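Local coordinates for protein apical membrane antigen 1 (Babesia divergens, PDB 4APM) that probably serves host-cell invasion as a calcium-binding surface antigen of the parasite's moving junction, seen here as its three-domain extracellular part, at residues F359-R372 and E385-C397. Residues are numbered along the deposited sequence; the frame is centred on the assembly and turned at random.
Sequences FPCDIVTNGYIEPR and EVTTALSREALKC
G367 and T388 form an antiparallel hydrogen-bonded pair, G367 N to T388 O at 2.8 Å and T388 N to G367 O at 2.7 Å. Beside them the packing is close. In the adjoining non-hydrogen-bonded pair the T387 methyl CG2 lies over one face of the Y368 ring, 3.4 Å from its centroid, a CH-pi contact. With CG anti to the backbone N (chi1 177°), the N366 amide turns toward the returning chain, where K396 N donates to N366 OD1 at 3.0 Å from above the carbonyl plane. N366 ND2 bonds S234 OG, so both ends of the amide are held. T387 OG1 donates to K396 O at 2.7 Å, tying down the K396 backbone. Further along, L390 CD2 packs 3.5 Å from F359 CE1, and V364 CG1 rests on A394 CB.

Toward E385 and R372 the pairing slackens. The bond from I369 N to V386 O is weak, at 3.5 Å, and a water links the same carbonyl to E370 N. R372, exposed, meets the E385 carboxylate through NH1 in a salt bridge whose detailed geometry is doubtful; the bond to OE2 is weak.

The pair belongs to a mixed sheet: 367-368 runs parallel to strand 234-237, and 387-389 antiparallel to strand 410-416. F359, I369, T388 and L390 pack on strand 335-339, P360 and I363 on helix 8-16, while disulfides C361-C409 and C397-C415 tie both segments to the C-terminal hairpin.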
loop_
_atom_site.group_PDB
_atom_site.type_symbol
_atom_site.label_atom_id
_atom_site.label_comp_id
_atom_site.label_asym_id
_atom_site.label_seq_id
_atom_site.Cartn_x
_atom_site.Cartn_y
_atom_site.Cartn_z
ATOM N N PHE A 359 -2.644 -12.736 10.722
ATOM C CA PHE A 359 -2.536 -13.834 9.735
ATOM C C PHE A 359 -3.878 -14.592 9.658
ATOM O O PHE A 359 -4.565 -14.722 10.675
ATOM C CB PHE A 359 -1.385 -14.794 10.120
ATOM C CG PHE A 359 -1.072 -15.819 9.059
ATOM C CD1 PHE A 359 -1.888 -16.912 8.884
ATOM C CD2 PHE A 359 -0.032 -15.619 8.171
ATOM C CE1 PHE A 359 -1.656 -17.813 7.870
ATOM C CE2 PHE A 359 0.208 -16.509 7.144
ATOM C CZ PHE A 359 -0.602 -17.620 6.999
ATOM N N PRO A 360 -4.306 -15.018 8.444
ATOM C CA PRO A 360 -5.621 -15.676 8.418
ATOM C C PRO A 360 -5.540 -17.172 8.775
ATOM O O PRO A 360 -5.370 -18.021 7.898
ATOM C CB PRO A 360 -6.094 -15.463 6.975
ATOM C CG PRO A 360 -4.841 -15.352 6.179
ATOM C CD PRO A 360 -3.806 -14.728 7.085
ATOM N N CYS A 361 -5.675 -17.465 10.069
ATOM C CA CYS A 361 -5.429 -18.801 10.626
ATOM C C CYS A 361 -6.191 -19.898 9.931
ATOM O O CYS A 361 -5.742 -21.040 9.899
ATOM C CB CYS A 361 -5.777 -18.816 12.103
ATOM S SG CYS A 361 -5.164 -17.351 12.932
ATOM N N ASP A 362 -7.336 -19.559 9.356
ATOM C CA ASP A 362 -8.171 -20.573 8.726
ATOM C C ASP A 362 -7.662 -21.064 7.368
ATOM O O ASP A 362 -8.192 -22.025 6.833
ATOM C CB ASP A 362 -9.617 -20.083 8.601
ATOM C CG ASP A 362 -9.722 -18.759 7.861
ATOM O OD1 ASP A 362 -8.907 -17.849 8.136
ATOM O OD2 ASP A 362 -10.632 -18.623 7.018
ATOM N N ILE A 363 -6.675 -20.390 6.782
ATOM C CA ILE A 363 -6.174 -20.798 5.450
ATOM C C ILE A 363 -4.827 -21.514 5.603
ATOM O O ILE A 363 -3.828 -20.910 5.994
ATOM C CB ILE A 363 -6.063 -19.597 4.476
ATOM C CG1 ILE A 363 -7.438 -18.969 4.220
ATOM C CG2 ILE A 363 -5.439 -20.008 3.148
ATOM C CD1 ILE A 363 -7.371 -17.569 3.628
ATOM N N VAL A 364 -4.822 -22.822 5.372
ATOM C CA VAL A 364 -3.743 -23.675 5.879
ATOM C C VAL A 364 -2.969 -24.304 4.720
ATOM O O VAL A 364 -3.556 -24.915 3.833
ATOM C CB VAL A 364 -4.267 -24.760 6.867
ATOM C CG1 VAL A 364 -3.112 -25.546 7.473
ATOM C CG2 VAL A 364 -5.090 -24.127 7.982
ATOM N N THR A 365 -1.658 -24.076 4.703
ATOM C CA THR A 365 -0.761 -24.607 3.668
ATOM C C THR A 365 0.643 -24.740 4.273
ATOM O O THR A 365 0.940 -24.126 5.284
ATOM C CB THR A 365 -0.669 -23.673 2.427
ATOM O OG1 THR A 365 -0.277 -22.355 2.838
ATOM C CG2 THR A 365 -1.999 -23.601 1.685
ATOM N N ASN A 366 1.498 -25.547 3.657
ATOM C CA ASN A 366 2.904 -25.599 4.046
ATOM C C ASN A 366 3.750 -24.463 3.393
ATOM O O ASN A 366 3.675 -24.246 2.179
ATOM C CB ASN A 366 3.489 -26.982 3.704
ATOM C CG ASN A 366 4.974 -27.082 4.020
ATOM O OD1 ASN A 366 5.365 -27.130 5.186
ATOM N ND2 ASN A 366 5.808 -27.034 2.980
ATOM N N GLY A 367 4.541 -23.751 4.196
ATOM C CA GLY A 367 5.335 -22.637 3.672
ATOM C C GLY A 367 6.837 -22.788 3.843
ATOM O O GLY A 367 7.301 -23.318 4.863
ATOM N N TYR A 368 7.604 -22.325 2.852
ATOM C CA TYR A 368 9.039 -22.087 3.043
ATOM C C TYR A 368 9.299 -20.639 3.392
ATOM O O TYR A 368 8.905 -19.752 2.642
ATOM C CB TYR A 368 9.827 -22.474 1.795
ATOM C CG TYR A 368 9.756 -23.944 1.512
ATOM C CD1 TYR A 368 8.569 -24.525 1.064
ATOM C CD2 TYR A 368 10.835 -24.782 1.804
ATOM C CE1 TYR A 368 8.472 -25.891 0.857
ATOM C CE2 TYR A 368 10.758 -26.145 1.580
ATOM C CZ TYR A 368 9.570 -26.695 1.107
ATOM O OH TYR A 368 9.474 -28.054 0.902
ATOM N N ILE A 369 9.929 -20.396 4.545
ATOM C CA ILE A 369 10.244 -19.030 4.968
ATOM C C ILE A 369 11.329 -18.335 4.116
ATOM O O ILE A 369 11.288 -17.116 3.931
ATOM C CB ILE A 369 10.618 -18.934 6.468
ATOM C CG1 ILE A 369 11.884 -19.728 6.780
ATOM C CG2 ILE A 369 9.449 -19.343 7.356
ATOM C CD1 ILE A 369 12.480 -19.407 8.134
ATOM N N GLU A 370 12.308 -19.103 3.634
ATOM C CA GLU A 370 13.422 -18.545 2.856
ATOM C C GLU A 370 13.129 -18.655 1.372
ATOM O O GLU A 370 12.675 -19.693 0.898
ATOM C CB GLU A 370 14.742 -19.276 3.155
ATOM C CG GLU A 370 15.503 -18.798 4.380
ATOM C CD GLU A 370 16.108 -17.418 4.199
ATOM O OE1 GLU A 370 16.874 -17.215 3.227
ATOM O OE2 GLU A 370 15.819 -16.532 5.035
ATOM N N PRO A 371 13.430 -17.588 0.620
ATOM C CA PRO A 371 13.406 -17.603 -0.838
ATOM C C PRO A 371 14.280 -18.696 -1.442
ATOM O O PRO A 371 15.071 -19.324 -0.749
ATOM C CB PRO A 371 13.988 -16.238 -1.198
ATOM C CG PRO A 371 13.626 -15.365 -0.046
ATOM C CD PRO A 371 13.752 -16.254 1.154
ATOM N N ARG A 372 14.184 -18.878 -2.747
ATOM C CA ARG A 372 15.206 -19.626 -3.469
ATOM C C ARG A 372 15.681 -18.846 -4.707
ATOM O O ARG A 372 15.266 -19.140 -5.834
ATOM C CB ARG A 372 14.678 -21.014 -3.853
ATOM C CG ARG A 372 13.492 -21.481 -3.028
ATOM C CD ARG A 372 13.648 -22.938 -2.632
ATOM N NE ARG A 372 12.410 -23.685 -2.808
ATOM C CZ ARG A 372 12.267 -24.970 -2.505
ATOM N NH1 ARG A 372 13.293 -25.651 -2.015
ATOM N NH2 ARG A 372 11.103 -25.577 -2.699
ATOM N N GLU A 385 16.150 -26.300 4.611
ATOM C CA GLU A 385 15.092 -25.343 4.303
ATOM C C GLU A 385 13.936 -25.434 5.294
ATOM O O GLU A 385 13.061 -26.274 5.154
ATOM C CB GLU A 385 14.576 -25.561 2.885
ATOM C CG GLU A 385 15.545 -25.145 1.792
ATOM C CD GLU A 385 14.911 -25.256 0.421
ATOM O OE1 GLU A 385 13.736 -25.670 0.355
ATOM O OE2 GLU A 385 15.574 -24.939 -0.590
ATOM N N VAL A 386 13.950 -24.563 6.295
ATOM C CA VAL A 386 12.843 -24.414 7.221
ATOM C C VAL A 386 11.477 -24.258 6.535
ATOM O O VAL A 386 11.302 -23.414 5.641
ATOM C CB VAL A 386 13.106 -23.230 8.151
ATOM C CG1 VAL A 386 11.998 -23.090 9.177
ATOM C CG2 VAL A 386 14.465 -23.401 8.825
ATOM N N THR A 387 10.529 -25.106 6.926
ATOM C CA THR A 387 9.130 -24.966 6.521
ATOM C C THR A 387 8.284 -24.591 7.734
ATOM O O THR A 387 8.686 -24.850 8.870
ATOM C CB THR A 387 8.587 -26.256 5.904
ATOM O OG1 THR A 387 9.062 -27.383 6.651
ATOM C CG2 THR A 387 9.023 -26.385 4.463
ATOM N N THR A 388 7.170 -23.888 7.505
ATOM C CA THR A 388 6.193 -23.629 8.575
ATOM C C THR A 388 4.777 -23.993 8.122
ATOM O O THR A 388 4.510 -24.129 6.921
ATOM C CB THR A 388 6.178 -22.156 9.062
ATOM O OG1 THR A 388 5.635 -21.311 8.043
ATOM C CG2 THR A 388 7.558 -21.659 9.467
ATOM N N ALA A 389 3.871 -24.118 9.089
ATOM C CA ALA A 389 2.474 -24.472 8.820
ATOM C C ALA A 389 1.634 -24.280 10.081
ATOM O O ALA A 389 2.158 -24.320 11.186
ATOM C CB ALA A 389 2.371 -25.909 8.317
ATOM N N LEU A 390 0.343 -24.006 9.907
ATOM C CA LEU A 390 -0.584 -23.791 11.033
ATOM C C LEU A 390 -1.049 -25.109 11.690
ATOM O O LEU A 390 -1.671 -25.090 12.746
ATOM C CB LEU A 390 -1.810 -23.030 10.537
ATOM C CG LEU A 390 -2.022 -21.555 10.882
ATOM C CD1 LEU A 390 -0.837 -20.948 11.600
ATOM C CD2 LEU A 390 -2.365 -20.787 9.619
ATOM N N SER A 391 -0.791 -26.234 11.020
ATOM C CA SER A 391 -1.126 -27.563 11.532
ATOM C C SER A 391 0.032 -28.544 11.324
ATOM O O SER A 391 0.794 -28.427 10.345
ATOM C CB SER A 391 -2.370 -28.101 10.831
ATOM O OG SER A 391 -2.018 -28.652 9.578
ATOM N N ARG A 392 0.132 -29.530 12.224
ATOM C CA ARG A 392 1.176 -30.568 12.170
ATOM C C ARG A 392 1.001 -31.460 10.938
ATOM O O ARG A 392 1.975 -31.886 10.305
ATOM C CB ARG A 392 1.135 -31.413 13.453
ATOM C CG ARG A 392 2.485 -31.959 13.918
ATOM C CD ARG A 392 2.476 -32.223 15.429
ATOM N NE ARG A 392 3.800 -32.054 16.052
ATOM C CZ ARG A 392 4.005 -31.452 17.226
ATOM N NH1 ARG A 392 2.983 -30.946 17.902
ATOM N NH2 ARG A 392 5.234 -31.332 17.718
ATOM N N GLU A 393 -0.252 -31.715 10.586
ATOM C CA GLU A 393 -0.575 -32.539 9.429
ATOM C C GLU A 393 -0.193 -31.863 8.101
ATOM O O GLU A 393 0.272 -32.534 7.165
ATOM C CB GLU A 393 -2.067 -32.912 9.440
ATOM C CG GLU A 393 -2.987 -31.841 10.031
ATOM C CD GLU A 393 -3.358 -32.080 11.498
ATOM O OE1 GLU A 393 -4.217 -32.949 11.768
ATOM O OE2 GLU A 393 -2.840 -31.361 12.379
ATOM N N ALA A 394 -0.376 -30.540 8.026
ATOM C CA ALA A 394 -0.052 -29.773 6.811
ATOM C C ALA A 394 1.457 -29.546 6.629
ATOM O O ALA A 394 1.964 -29.539 5.503
ATOM C CB ALA A 394 -0.795 -28.447 6.801
ATOM N N LEU A 395 2.163 -29.369 7.741
ATOM C CA LEU A 395 3.614 -29.196 7.718
ATOM C C LEU A 395 4.354 -30.341 7.022
ATOM O O LEU A 395 4.282 -31.488 7.455
ATOM C CB LEU A 395 4.144 -29.043 9.142
ATOM C CG LEU A 395 5.660 -28.907 9.263
ATOM C CD1 LEU A 395 6.138 -27.598 8.629
ATOM C CD2 LEU A 395 6.053 -28.978 10.730
ATOM N N LYS A 396 5.084 -30.020 5.958
ATOM C CA LYS A 396 6.037 -30.947 5.373
ATOM C C LYS A 396 7.366 -30.833 6.116
ATOM O O LYS A 396 7.928 -29.744 6.235
ATOM C CB LYS A 396 6.192 -30.685 3.871
ATOM C CG LYS A 396 4.850 -30.670 3.145
ATOM C CD LYS A 396 4.956 -30.684 1.622
ATOM C CE LYS A 396 3.557 -30.650 1.006
ATOM N NZ LYS A 396 3.437 -31.357 -0.305
ATOM N N CYS A 397 7.803 -31.944 6.711
ATOM C CA CYS A 397 9.002 -31.958 7.549
ATOM C C CYS A 397 9.776 -33.269 7.420
ATOM O O CYS A 397 9.196 -34.355 7.386
ATOM C CB CYS A 397 8.648 -31.692 9.021
ATOM S SG CYS A 397 10.074 -31.552 10.142
HETATM O O HOH W 1 12.950 -21.938 4.030
#